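Local coordinates for Lmo1340 protein (Listeria monocytogenes, PDB 4NLM) that is of unknown function but is a putative surface lipoprotein of the YqgU family, built around a beta-propeller domain, at residues K35-V40 against Y353-T358; S55-L60 against E73-N78; I103-A108 against R117-N122; L285-Y290 against Q324-Y329; G332-Y337 against V344-T349. All blocks are in the same frame, centred on the assembly; numbering follows the deposited sequence.

Interaction 1 (K35-V40 against Y353-T358); sequences KEVQGV and YNLINT
The phenol of Y353 meets the carboxylate of E36 in a short hydrogen bond, Y353 OH donating to E36 OE2 at 2.6 Å. The carboxylate sits at the ring's edge with its plane nearly perpendicular to it (80°), and OE2 is approached on its anti side, somewhat out of plane. At the root of the tyrosine side chain, V37 CB rests 3.7 Å from Y353 CB; with V37 CG1 anti to the backbone N (chi1 168°), that methyl also reaches L355 CD1. Farther along, the chains pair in parallel. V40 N donates to L355 O at 3.0 Å, and N357 N gives an almost straight bond to V40 O of 2.8 Å (179° at the hydrogen). G39 lets the backbones approach closely, its CA lying 3.0 Å from L355 O. V40 CG2 and I356 CD1 lie side by side, while a water accepts from N357 ND2 and gives a weak bond to G39 O. This pairing adds N-terminal strand 40-41 to the edge of the sheet formed by the last strands, a closure of the kind that seals beta propellers. V40 and I356 both rest on L74 of strand 68-75, and strand 343-346 flanks 352-357 on its other side.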
# COMPACT_ATOMS: atom_id res chain seq x y z
N LYS A 35 10.10 -10.45 -23.85
CA LYS A 35 10.95 -9.38 -23.27
C LYS A 35 11.19 -9.59 -21.79
O LYS A 35 10.28 -10.02 -21.07
CB LYS A 35 10.30 -8.00 -23.46
CG LYS A 35 10.21 -7.52 -24.90
CD LYS A 35 9.58 -6.13 -24.96
CE LYS A 35 9.46 -5.64 -26.39
NZ LYS A 35 8.81 -4.30 -26.48
N GLU A 36 12.40 -9.28 -21.33
CA GLU A 36 12.72 -9.35 -19.91
C GLU A 36 13.15 -7.98 -19.39
O GLU A 36 13.73 -7.17 -20.12
CB GLU A 36 13.81 -10.37 -19.62
CG GLU A 36 13.36 -11.81 -19.79
CD GLU A 36 14.46 -12.79 -19.46
OE1 GLU A 36 15.52 -12.73 -20.10
OE2 GLU A 36 14.25 -13.62 -18.56
N VAL A 37 12.84 -7.75 -18.13
CA VAL A 37 13.22 -6.53 -17.44
C VAL A 37 14.69 -6.23 -17.57
O VAL A 37 15.55 -7.11 -17.39
CB VAL A 37 12.84 -6.61 -15.95
CG1 VAL A 37 13.47 -5.48 -15.16
CG2 VAL A 37 11.32 -6.61 -15.79
N GLN A 38 14.98 -4.98 -17.93
CA GLN A 38 16.33 -4.47 -17.99
C GLN A 38 16.44 -3.44 -16.89
O GLN A 38 15.55 -2.62 -16.71
CB GLN A 38 16.63 -3.79 -19.32
CG GLN A 38 16.56 -4.71 -20.52
CD GLN A 38 17.14 -4.09 -21.78
OE1 GLN A 38 17.60 -2.94 -21.77
NE2 GLN A 38 17.12 -4.84 -22.87
N GLY A 39 17.52 -3.50 -16.12
CA GLY A 39 17.74 -2.50 -15.09
C GLY A 39 18.55 -1.30 -15.52
O GLY A 39 19.23 -1.30 -16.55
N VAL A 40 18.44 -0.26 -14.72
CA VAL A 40 19.24 0.95 -14.90
C VAL A 40 20.09 1.14 -13.65
O VAL A 40 19.68 0.76 -12.57
CB VAL A 40 18.41 2.23 -15.10
CG1 VAL A 40 17.67 2.16 -16.41
CG2 VAL A 40 17.50 2.51 -13.92
N TYR A 353 14.46 -10.07 -11.27
CA TYR A 353 15.23 -9.12 -12.05
C TYR A 353 15.55 -7.89 -11.24
O TYR A 353 14.73 -7.43 -10.46
CB TYR A 353 14.42 -8.67 -13.25
CG TYR A 353 13.98 -9.80 -14.11
CD1 TYR A 353 12.78 -10.46 -13.87
CD2 TYR A 353 14.75 -10.20 -15.18
CE1 TYR A 353 12.37 -11.51 -14.67
CE2 TYR A 353 14.37 -11.27 -15.97
CZ TYR A 353 13.18 -11.91 -15.73
OH TYR A 353 12.82 -12.96 -16.54
N ASN A 354 16.73 -7.35 -11.44
CA ASN A 354 17.10 -6.09 -10.82
C ASN A 354 16.61 -4.99 -11.74
O ASN A 354 16.99 -4.91 -12.90
CB ASN A 354 18.61 -6.01 -10.68
CG ASN A 354 19.16 -7.00 -9.68
OD1 ASN A 354 18.54 -7.30 -8.67
ND2 ASN A 354 20.35 -7.51 -9.95
N LEU A 355 15.71 -4.17 -11.24
CA LEU A 355 15.18 -3.04 -12.00
C LEU A 355 16.09 -1.80 -11.81
O LEU A 355 16.38 -1.08 -12.76
CB LEU A 355 13.75 -2.76 -11.58
CG LEU A 355 13.10 -1.54 -12.21
CD1 LEU A 355 13.06 -1.67 -13.73
CD2 LEU A 355 11.70 -1.42 -11.65
N ILE A 356 16.48 -1.56 -10.56
CA ILE A 356 17.40 -0.48 -10.23
C ILE A 356 18.65 -1.11 -9.65
O ILE A 356 18.59 -1.82 -8.64
CB ILE A 356 16.83 0.52 -9.18
CG1 ILE A 356 15.42 1.00 -9.57
CG2 ILE A 356 17.80 1.68 -8.99
CD1 ILE A 356 15.33 1.76 -10.85
N ASN A 357 19.78 -0.89 -10.31
CA ASN A 357 21.05 -1.46 -9.91
C ASN A 357 21.87 -0.46 -9.16
O ASN A 357 22.01 0.68 -9.57
CB ASN A 357 21.85 -1.89 -11.15
CG ASN A 357 21.25 -3.11 -11.82
OD1 ASN A 357 20.99 -4.11 -11.17
ND2 ASN A 357 21.08 -3.05 -13.13
N THR A 358 22.43 -0.91 -8.04
CA THR A 358 23.34 -0.09 -7.28
C THR A 358 24.71 -0.30 -7.93
O THR A 358 25.04 -1.44 -8.26
CB THR A 358 23.44 -0.56 -5.82
OG1 THR A 358 24.09 -1.84 -5.77
CG2 THR A 358 22.07 -0.68 -5.18
O HOH W 1 22.16 -1.23 -15.25

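Interaction 2 (S55-L60 against E73-N78); sequences SKDSVL and ELNIYN
D57, V59 and E73 carry much of this contact at one end of the antiparallel beta hairpin made by strands 58-65 and 68-75, within a four-stranded sheet of the propeller. D57 lies in the type I turn from S55 to S58. Its carbonyl O accepts from I76 N at 2.9 Å, which extends the pairing past the regular strand, and its CB packs 3.6 Å from Y77 CE2. The D57 carboxylate takes a bond from S55 OG within the turn, and OD2 is joined to N75 ND2 through a water. V59 and L74 form a hydrogen-bonded pair, V59 N to L74 O and L74 N to V59 O. Their side chains run side by side, with V59 CG2 3.9 Å from L74 CB, whereas V59 CG1 meets I76 CG2 at about a right angle; L355 of strand 352-357 covers V59 and I76. On the other face, E73 stretches along the sheet, CG anti to its backbone N (chi1 179°), and reaches S58. S58 OG donates to the anti lone pair of E73 OE2 at 2.6 Å, while OE1 forms a salt bridge with R82, an arrangement that probably favours the charged carboxylate. Beyond the strand, N75 closes an Asx turn: its OD1 accepts Y77 N at 2.8 Å and N78 N at 3.0 Å from opposite faces of the amide plane.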
# COMPACT_ATOMS: atom_id res chain seq x y z
N SER A 55 2.12 1.49 -15.30
CA SER A 55 1.52 0.75 -16.40
C SER A 55 2.11 -0.64 -16.34
O SER A 55 2.97 -0.91 -15.53
CB SER A 55 1.86 1.39 -17.74
OG SER A 55 3.18 1.15 -18.16
N LYS A 56 1.72 -1.52 -17.27
CA LYS A 56 2.25 -2.87 -17.25
C LYS A 56 3.75 -2.90 -17.49
O LYS A 56 4.41 -3.88 -17.15
CB LYS A 56 1.55 -3.80 -18.23
CG LYS A 56 1.73 -3.43 -19.66
CD LYS A 56 1.01 -4.41 -20.56
CE LYS A 56 1.12 -4.00 -22.01
NZ LYS A 56 0.48 -4.99 -22.91
N ASP A 57 4.28 -1.86 -18.14
CA ASP A 57 5.71 -1.86 -18.43
C ASP A 57 6.45 -0.67 -17.90
O ASP A 57 7.57 -0.39 -18.36
CB ASP A 57 6.02 -2.05 -19.90
CG ASP A 57 5.45 -0.99 -20.77
OD1 ASP A 57 4.79 -0.10 -20.25
OD2 ASP A 57 5.62 -1.08 -22.01
N SER A 58 5.92 0.02 -16.89
CA SER A 58 6.63 1.19 -16.37
C SER A 58 6.32 1.45 -14.93
O SER A 58 5.26 1.05 -14.44
CB SER A 58 6.36 2.42 -17.22
OG SER A 58 5.01 2.81 -17.06
N VAL A 59 7.26 2.15 -14.28
CA VAL A 59 7.17 2.44 -12.87
C VAL A 59 7.43 3.92 -12.62
O VAL A 59 7.97 4.61 -13.48
CB VAL A 59 8.17 1.60 -12.04
CG1 VAL A 59 7.85 0.13 -12.25
CG2 VAL A 59 9.62 1.95 -12.36
N LEU A 60 7.01 4.37 -11.44
CA LEU A 60 7.31 5.71 -10.95
C LEU A 60 8.62 5.68 -10.14
O LEU A 60 8.67 5.04 -9.13
CB LEU A 60 6.15 6.23 -10.10
CG LEU A 60 6.32 7.62 -9.51
CD1 LEU A 60 6.55 8.64 -10.58
CD2 LEU A 60 5.15 7.98 -8.62
N GLU A 73 8.76 8.58 -15.11
CA GLU A 73 8.26 7.28 -15.54
C GLU A 73 9.45 6.54 -16.14
O GLU A 73 10.11 7.07 -17.00
CB GLU A 73 7.14 7.44 -16.54
CG GLU A 73 6.58 6.10 -17.04
CD GLU A 73 5.32 6.25 -17.82
OE1 GLU A 73 5.11 7.36 -18.32
OE2 GLU A 73 4.57 5.25 -17.96
N LEU A 74 9.68 5.32 -15.68
CA LEU A 74 10.79 4.48 -16.14
C LEU A 74 10.23 3.23 -16.78
O LEU A 74 9.49 2.50 -16.15
CB LEU A 74 11.66 4.09 -14.96
CG LEU A 74 12.72 3.01 -15.27
CD1 LEU A 74 13.77 3.51 -16.24
CD2 LEU A 74 13.36 2.52 -13.99
N ASN A 75 10.58 3.00 -18.04
CA ASN A 75 10.14 1.79 -18.73
C ASN A 75 11.02 0.62 -18.26
O ASN A 75 12.23 0.76 -18.23
CB ASN A 75 10.27 1.99 -20.25
CG ASN A 75 9.74 0.82 -21.04
OD1 ASN A 75 10.33 -0.26 -21.08
ND2 ASN A 75 8.61 1.03 -21.68
N ILE A 76 10.40 -0.49 -17.89
CA ILE A 76 11.13 -1.62 -17.30
C ILE A 76 11.87 -2.49 -18.30
O ILE A 76 12.68 -3.32 -17.88
CB ILE A 76 10.20 -2.51 -16.46
CG1 ILE A 76 9.26 -3.33 -17.36
CG2 ILE A 76 9.42 -1.71 -15.43
CD1 ILE A 76 8.29 -4.22 -16.59
N TYR A 77 11.60 -2.28 -19.59
CA TYR A 77 12.23 -3.09 -20.64
C TYR A 77 13.29 -2.36 -21.45
O TYR A 77 14.26 -2.98 -21.88
CB TYR A 77 11.17 -3.63 -21.62
CG TYR A 77 10.15 -4.54 -20.98
CD1 TYR A 77 10.54 -5.72 -20.35
CD2 TYR A 77 8.79 -4.24 -21.01
CE1 TYR A 77 9.62 -6.57 -19.77
CE2 TYR A 77 7.86 -5.09 -20.43
CZ TYR A 77 8.28 -6.24 -19.81
OH TYR A 77 7.36 -7.09 -19.23
N ASN A 78 13.13 -1.06 -21.65
CA ASN A 78 14.05 -0.35 -22.52
C ASN A 78 14.78 0.83 -21.89
O ASN A 78 15.48 1.57 -22.58
CB ASN A 78 13.31 0.02 -23.82
CG ASN A 78 12.19 1.02 -23.57
OD1 ASN A 78 12.28 1.82 -22.66
ND2 ASN A 78 11.14 0.95 -24.38
O HOH W 2 4.90 -6.13 -18.74
O HOH W 3 7.52 -1.16 -23.56

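Interaction 3 (I103-A108 against R117-N122); sequences ILLYSA and RIIALN
I103 and I119 form a hydrogen-bonded pair in the antiparallel beta hairpin of strands 102-108 and 114-120, the two central strands of a four-stranded propeller sheet. I103 N and I119 O, and I119 N and I103 O, are joined by two bonds of 2.8 Å each; L105 and R117 repeat the pattern. The tightly packed part is apolar. I119 CD1 touches L105 CB at 4.1 Å, with F85 covering both residues, I103 packs across L121 at about a right angle, and on the reverse face L104 CD1 meets I118 CD1 at 3.9 Å.

Toward S107 the contact is looser and more polar. In one of its two conformers R117, extended from CG to NE, brings its guanidinium edge toward S107, but E89 holds both groups, by a salt bridge to R117 and a hydrogen bond to S107 OG. A water bridges the two strands, accepting from R117 NH2 in that conformer and donating to L105 O at 3.0 Å and to S107 OG at 2.8 Å.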
# COMPACT_ATOMS: atom_id res chain seq x y z
N ILE A 103 -0.83 11.43 -9.33
CA ILE A 103 0.00 11.23 -8.18
C ILE A 103 -0.49 12.18 -7.07
O ILE A 103 -0.90 13.29 -7.37
CB ILE A 103 1.46 11.59 -8.49
CG1 ILE A 103 2.06 10.58 -9.47
CG2 ILE A 103 2.30 11.63 -7.21
CD1 ILE A 103 3.38 11.01 -10.07
N LEU A 104 -0.49 11.69 -5.83
CA LEU A 104 -0.62 12.53 -4.66
C LEU A 104 0.77 12.75 -4.11
O LEU A 104 1.52 11.79 -3.89
CB LEU A 104 -1.42 11.83 -3.58
CG LEU A 104 -1.33 12.41 -2.19
CD1 LEU A 104 -2.02 13.74 -2.08
CD2 LEU A 104 -1.90 11.44 -1.18
N LEU A 105 1.13 14.01 -3.94
CA LEU A 105 2.38 14.38 -3.31
C LEU A 105 2.07 15.19 -2.07
O LEU A 105 1.41 16.23 -2.15
CB LEU A 105 3.25 15.23 -4.24
CG LEU A 105 4.57 15.70 -3.65
CD1 LEU A 105 5.46 14.54 -3.29
CD2 LEU A 105 5.23 16.62 -4.66
N TYR A 106 2.55 14.71 -0.93
CA TYR A 106 2.45 15.44 0.32
C TYR A 106 3.87 15.85 0.65
O TYR A 106 4.75 14.99 0.84
CB TYR A 106 1.84 14.57 1.40
CG TYR A 106 1.69 15.21 2.76
CD1 TYR A 106 1.23 16.51 2.92
CD2 TYR A 106 2.03 14.50 3.91
CE1 TYR A 106 1.06 17.07 4.16
CE2 TYR A 106 1.86 15.07 5.15
CZ TYR A 106 1.40 16.35 5.28
OH TYR A 106 1.26 16.94 6.53
N SER A 107 4.12 17.15 0.69
CA SER A 107 5.45 17.65 0.89
C SER A 107 5.43 18.93 1.72
O SER A 107 4.41 19.56 1.88
CB SER A 107 6.14 17.92 -0.44
OG SER A 107 5.49 18.91 -1.22
N ALA A 108 6.59 19.29 2.28
CA ALA A 108 6.69 20.46 3.13
C ALA A 108 7.76 21.42 2.63
O ALA A 108 8.87 21.03 2.28
CB ALA A 108 6.97 20.07 4.57
N ARG A 117 -0.70 17.96 -3.00
CA ARG A 117 -0.95 18.23 -4.40
C ARG A 117 -1.34 16.99 -5.17
O ARG A 117 -0.79 15.91 -4.91
CB ARG A 117 0.29 18.76 -5.10
CG ARG A 117 0.77 20.11 -4.62
CD ARG A 117 1.99 20.53 -5.40
NE ARG A 117 2.46 21.86 -5.00
CZ ARG A 117 3.34 22.08 -4.04
NH1 ARG A 117 3.71 23.32 -3.75
NH2 ARG A 117 3.86 21.06 -3.36
N ILE A 118 -2.27 17.15 -6.12
CA ILE A 118 -2.59 16.09 -7.05
C ILE A 118 -1.94 16.51 -8.37
O ILE A 118 -2.20 17.61 -8.87
CB ILE A 118 -4.10 15.92 -7.25
CG1 ILE A 118 -4.79 15.71 -5.90
CG2 ILE A 118 -4.39 14.79 -8.23
CD1 ILE A 118 -4.31 14.54 -5.09
N ILE A 119 -1.11 15.63 -8.93
CA ILE A 119 -0.36 15.91 -10.12
C ILE A 119 -0.71 14.93 -11.21
O ILE A 119 -0.72 13.72 -10.97
CB ILE A 119 1.13 15.79 -9.83
CG1 ILE A 119 1.53 16.84 -8.77
CG2 ILE A 119 1.99 15.95 -11.08
CD1 ILE A 119 2.81 16.59 -8.04
N ALA A 120 -1.01 15.44 -12.41
CA ALA A 120 -1.34 14.56 -13.53
C ALA A 120 -0.11 13.87 -14.07
O ALA A 120 0.89 14.52 -14.35
CB ALA A 120 -2.05 15.32 -14.64
N LEU A 121 -0.20 12.56 -14.24
CA LEU A 121 0.93 11.82 -14.76
C LEU A 121 1.27 12.14 -16.21
O LEU A 121 2.44 12.08 -16.59
CB LEU A 121 0.67 10.32 -14.63
CG LEU A 121 0.83 9.81 -13.19
CD1 LEU A 121 0.13 8.48 -13.01
CD2 LEU A 121 2.31 9.72 -12.86
N ASN A 122 0.27 12.50 -17.02
CA ASN A 122 0.58 12.68 -18.43
C ASN A 122 1.41 13.92 -18.75
O ASN A 122 2.21 13.89 -19.68
CB ASN A 122 -0.67 12.58 -19.31
CG ASN A 122 -1.74 13.60 -18.97
OD1 ASN A 122 -1.59 14.46 -18.12
ND2 ASN A 122 -2.87 13.47 -19.65
O HOH W 4 3.02 18.71 -2.45

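Interaction 4 (L285-Y290 against Q324-Y329); sequences LTFVPY and QPILSY
The ring of F287 leans obliquely against two partners at its CE2 corner. Q324 O approaches to 3.2 Å from CE2, and the methyl I326 CG2 lies 3.8 Å from the same carbon. F287 CG lies beside the backbone N, anti to the carbonyl carbon (chi1 -69°), and this carries the ring across to the 324-329 segment. Q324 contributes backbone here: its first side-chain bond points away from the 285-290 segment, and its NE2 bonds to D322. I326 is the other main participant and uses both branches. While CG2 meets the phenylalanine, CG1 lies between the backbone N and the carbonyl carbon (chi1 46°), from where CD1 reaches L285, 3.7 Å from its O and 4.0 Å from its CB. L285 also extends CD1 to S328 CB at a longer 4.4 Å. The seryl hydroxyl turns to other partners, D276 and N278.

The strand segments run roughly antiparallel, but their axes stay 8.4 Å apart, so the contact is made by side chains, some against backbone carbonyls, and not by strand pairing. Strand 284-289 is an outer strand of one three-stranded sheet, bonded to strand 302-308, whereas 326-328 is an outer strand of the next sheet. V335 and Y337 of neighbouring strand 334-337 join the same interface, touching L285 and F287, so the contact ties two successive sheets of the propeller together.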
# COMPACT_ATOMS: atom_id res chain seq x y z
N LEU A 285 -1.13 -12.47 -3.18
CA LEU A 285 0.29 -12.82 -2.97
C LEU A 285 0.73 -12.46 -1.58
O LEU A 285 0.50 -11.34 -1.13
CB LEU A 285 1.16 -12.02 -3.93
CG LEU A 285 0.94 -12.24 -5.41
CD1 LEU A 285 1.61 -11.18 -6.26
CD2 LEU A 285 1.44 -13.60 -5.80
N THR A 286 1.34 -13.41 -0.89
CA THR A 286 1.83 -13.14 0.47
C THR A 286 3.05 -13.98 0.77
O THR A 286 3.21 -15.09 0.25
CB THR A 286 0.75 -13.46 1.53
OG1 THR A 286 1.19 -13.09 2.83
CG2 THR A 286 0.28 -14.89 1.48
N PHE A 287 3.90 -13.45 1.64
CA PHE A 287 4.92 -14.27 2.27
C PHE A 287 4.27 -15.10 3.37
O PHE A 287 3.29 -14.69 4.02
CB PHE A 287 6.10 -13.41 2.79
CG PHE A 287 6.87 -12.85 1.67
CD1 PHE A 287 7.81 -13.65 1.02
CD2 PHE A 287 6.68 -11.56 1.23
CE1 PHE A 287 8.48 -13.16 -0.06
CE2 PHE A 287 7.35 -11.09 0.15
CZ PHE A 287 8.28 -11.88 -0.49
N VAL A 288 4.84 -16.28 3.58
CA VAL A 288 4.36 -17.24 4.56
C VAL A 288 5.59 -17.85 5.25
O VAL A 288 6.49 -18.28 4.58
CB VAL A 288 3.54 -18.36 3.87
CG1 VAL A 288 3.08 -19.40 4.84
CG2 VAL A 288 2.33 -17.80 3.18
N PRO A 289 5.56 -17.95 6.58
CA PRO A 289 6.67 -18.57 7.28
C PRO A 289 6.61 -20.08 7.16
O PRO A 289 5.55 -20.64 6.97
CB PRO A 289 6.44 -18.18 8.76
CG PRO A 289 5.33 -17.18 8.74
CD PRO A 289 4.54 -17.43 7.52
N TYR A 290 7.75 -20.73 7.34
CA TYR A 290 7.82 -22.17 7.32
C TYR A 290 7.35 -22.83 8.61
O TYR A 290 6.97 -23.99 8.61
CB TYR A 290 9.23 -22.65 7.00
CG TYR A 290 9.60 -22.38 5.58
CD1 TYR A 290 9.00 -23.09 4.56
CD2 TYR A 290 10.54 -21.43 5.26
CE1 TYR A 290 9.33 -22.85 3.26
CE2 TYR A 290 10.86 -21.16 3.94
CZ TYR A 290 10.23 -21.89 2.93
OH TYR A 290 10.58 -21.68 1.63
N GLN A 324 9.72 -8.96 2.35
CA GLN A 324 9.88 -7.54 2.09
C GLN A 324 8.64 -7.11 1.30
O GLN A 324 7.92 -7.96 0.79
CB GLN A 324 11.15 -7.23 1.31
CG GLN A 324 12.41 -7.77 2.01
CD GLN A 324 13.69 -7.41 1.31
OE1 GLN A 324 13.69 -6.73 0.30
NE2 GLN A 324 14.80 -7.83 1.89
N PRO A 325 8.39 -5.81 1.18
CA PRO A 325 7.18 -5.39 0.46
C PRO A 325 7.11 -5.91 -0.96
O PRO A 325 8.11 -6.05 -1.66
CB PRO A 325 7.28 -3.86 0.52
CG PRO A 325 8.01 -3.58 1.80
CD PRO A 325 9.05 -4.66 1.82
N ILE A 326 5.86 -6.11 -1.40
CA ILE A 326 5.51 -6.58 -2.75
C ILE A 326 4.30 -5.82 -3.28
O ILE A 326 3.42 -5.50 -2.53
CB ILE A 326 5.28 -8.09 -2.81
CG1 ILE A 326 4.38 -8.57 -1.66
CG2 ILE A 326 6.61 -8.83 -2.85
CD1 ILE A 326 3.93 -10.03 -1.79
N LEU A 327 4.32 -5.57 -4.58
CA LEU A 327 3.19 -4.84 -5.21
C LEU A 327 3.06 -5.31 -6.65
O LEU A 327 3.95 -5.15 -7.49
CB LEU A 327 3.48 -3.34 -5.19
CG LEU A 327 2.39 -2.50 -5.85
CD1 LEU A 327 1.06 -2.59 -5.12
CD2 LEU A 327 2.87 -1.06 -5.93
N SER A 328 1.87 -5.80 -6.97
CA SER A 328 1.55 -6.20 -8.33
C SER A 328 0.89 -5.07 -9.09
O SER A 328 0.54 -4.04 -8.56
CB SER A 328 0.66 -7.44 -8.34
OG SER A 328 -0.65 -7.14 -7.90
N TYR A 329 0.75 -5.32 -10.39
CA TYR A 329 0.04 -4.43 -11.30
C TYR A 329 -1.36 -5.01 -11.59
O TYR A 329 -1.66 -6.13 -11.20
CB TYR A 329 0.87 -4.19 -12.57
CG TYR A 329 0.19 -3.23 -13.54
CD1 TYR A 329 -0.00 -1.90 -13.18
CD2 TYR A 329 -0.30 -3.67 -14.76
CE1 TYR A 329 -0.66 -1.03 -14.03
CE2 TYR A 329 -0.97 -2.82 -15.61
CZ TYR A 329 -1.14 -1.49 -15.24
OH TYR A 329 -1.81 -0.64 -16.09

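Interaction 5 (G332-Y337 against V344-T349); sequences GDLVLY and VIDTKT
An antiparallel beta hairpin links strands 334-337 and 343-346 in the terminal sheet of the propeller. V335 and I345 form its hydrogen-bonded pair, I345 N to V335 O at 2.8 Å and V335 N to I345 O at 2.9 Å, the latter more bent. Past the strand end the pairing continues, T347 N donating to D333 O. On one face V344 CG1 lies against L334 CB and V344 CG2 against L336 CD2, both at 3.9 Å; W53 of strand 47-55 covers the two leucines. L334 CD2 also reaches along to D346 CB. On the reverse face, Y337 CB meets I345 CD1 at 3.8 Å, while the tyrosine's hydroxyl is held by D322 O. Beyond the strands, D333 OD2 passes beside the aliphatic start of K348. The chain then turns away in an Asx turn: with CG anti to the backbone N (chi1 -178°), D346 OD1 is met nearly head-on by K348 N at 3.0 Å.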
# COMPACT_ATOMS: atom_id res chain seq x y z
N GLY A 332 -1.08 -8.96 -15.75
CA GLY A 332 0.22 -9.62 -15.87
C GLY A 332 0.73 -10.16 -14.56
O GLY A 332 0.14 -9.97 -13.49
N ASP A 333 1.93 -10.72 -14.64
CA ASP A 333 2.52 -11.46 -13.52
C ASP A 333 3.72 -10.84 -12.87
O ASP A 333 4.37 -11.49 -12.06
CB ASP A 333 2.84 -12.88 -14.00
CG ASP A 333 1.60 -13.57 -14.50
OD1 ASP A 333 0.56 -13.55 -13.79
OD2 ASP A 333 1.68 -14.10 -15.61
N LEU A 334 4.01 -9.59 -13.18
CA LEU A 334 5.17 -8.95 -12.60
C LEU A 334 4.82 -8.28 -11.27
O LEU A 334 3.80 -7.60 -11.14
CB LEU A 334 5.76 -7.94 -13.56
CG LEU A 334 6.17 -8.47 -14.92
CD1 LEU A 334 6.79 -7.35 -15.73
CD2 LEU A 334 7.14 -9.64 -14.80
N VAL A 335 5.76 -8.39 -10.33
CA VAL A 335 5.53 -7.90 -8.97
C VAL A 335 6.79 -7.18 -8.51
O VAL A 335 7.90 -7.74 -8.56
CB VAL A 335 5.21 -9.08 -8.04
CG1 VAL A 335 5.15 -8.66 -6.58
CG2 VAL A 335 3.94 -9.78 -8.47
N LEU A 336 6.64 -5.93 -8.09
CA LEU A 336 7.77 -5.20 -7.49
C LEU A 336 8.04 -5.80 -6.14
O LEU A 336 7.14 -6.14 -5.40
CB LEU A 336 7.44 -3.72 -7.38
CG LEU A 336 7.36 -2.96 -8.72
CD1 LEU A 336 6.65 -1.63 -8.53
CD2 LEU A 336 8.75 -2.77 -9.30
N TYR A 337 9.33 -5.84 -5.79
CA TYR A 337 9.77 -6.45 -4.55
C TYR A 337 10.87 -5.62 -3.89
O TYR A 337 11.78 -5.17 -4.58
CB TYR A 337 10.34 -7.86 -4.84
CG TYR A 337 11.00 -8.56 -3.67
CD1 TYR A 337 10.28 -8.96 -2.58
CD2 TYR A 337 12.37 -8.81 -3.65
CE1 TYR A 337 10.85 -9.60 -1.52
CE2 TYR A 337 12.99 -9.44 -2.59
CZ TYR A 337 12.23 -9.84 -1.51
OH TYR A 337 12.89 -10.45 -0.45
N VAL A 344 12.09 -6.94 -9.50
CA VAL A 344 10.85 -7.43 -10.07
C VAL A 344 10.86 -8.94 -10.06
O VAL A 344 11.84 -9.56 -10.47
CB VAL A 344 10.64 -6.94 -11.52
CG1 VAL A 344 9.41 -7.59 -12.16
CG2 VAL A 344 10.51 -5.44 -11.55
N ILE A 345 9.80 -9.53 -9.54
CA ILE A 345 9.60 -10.97 -9.60
C ILE A 345 8.55 -11.29 -10.65
O ILE A 345 7.48 -10.68 -10.71
CB ILE A 345 9.06 -11.49 -8.26
CG1 ILE A 345 10.00 -11.12 -7.11
CG2 ILE A 345 8.79 -13.00 -8.36
CD1 ILE A 345 9.45 -11.46 -5.75
N ASP A 346 8.85 -12.26 -11.52
CA ASP A 346 7.86 -12.75 -12.48
C ASP A 346 7.21 -13.96 -11.80
O ASP A 346 7.84 -15.00 -11.63
CB ASP A 346 8.55 -13.10 -13.80
CG ASP A 346 7.61 -13.57 -14.86
OD1 ASP A 346 6.57 -14.16 -14.52
OD2 ASP A 346 7.94 -13.34 -16.04
N THR A 347 5.93 -13.82 -11.47
CA THR A 347 5.22 -14.83 -10.70
C THR A 347 4.82 -16.07 -11.48
O THR A 347 4.41 -17.07 -10.89
CB THR A 347 4.02 -14.23 -9.96
OG1 THR A 347 4.48 -13.25 -9.02
CG2 THR A 347 3.27 -15.30 -9.22
N LYS A 348 4.95 -16.00 -12.80
CA LYS A 348 4.68 -17.14 -13.67
C LYS A 348 5.91 -18.08 -13.73
O LYS A 348 5.75 -19.30 -13.66
CB LYS A 348 4.33 -16.63 -15.07
CG LYS A 348 4.02 -17.74 -16.06
CD LYS A 348 3.56 -17.14 -17.38
CE LYS A 348 3.38 -18.17 -18.46
NZ LYS A 348 2.80 -17.57 -19.69
N THR A 349 7.09 -17.49 -13.88
CA THR A 349 8.34 -18.21 -14.06
C THR A 349 9.21 -18.35 -12.80
O THR A 349 10.12 -19.19 -12.77
CB THR A 349 9.23 -17.49 -15.11
OG1 THR A 349 9.71 -16.24 -14.58
CG2 THR A 349 8.48 -17.25 -16.44

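From the N terminus, residues 35-40 open interaction 1, which closes only at 353-358 and so encloses the other four along the chain. Interactions 2 and 3 come first, each a local hairpin in successive sheets, and they touch through L60 and I103. Interaction 4 closes a longer loop between two sheets, and interaction 5 is the hairpin that follows; these four run in series without crossing. Strands 326-328, 334-337, 343-346 and 352-357, with N-terminal 40-41, make one sheet, so interactions 1, 4 and 5 all reach it. Q38 bonds to I76, and V59 packs on L336, joining this closing sheet to the first hairpin sheet and completing the ring.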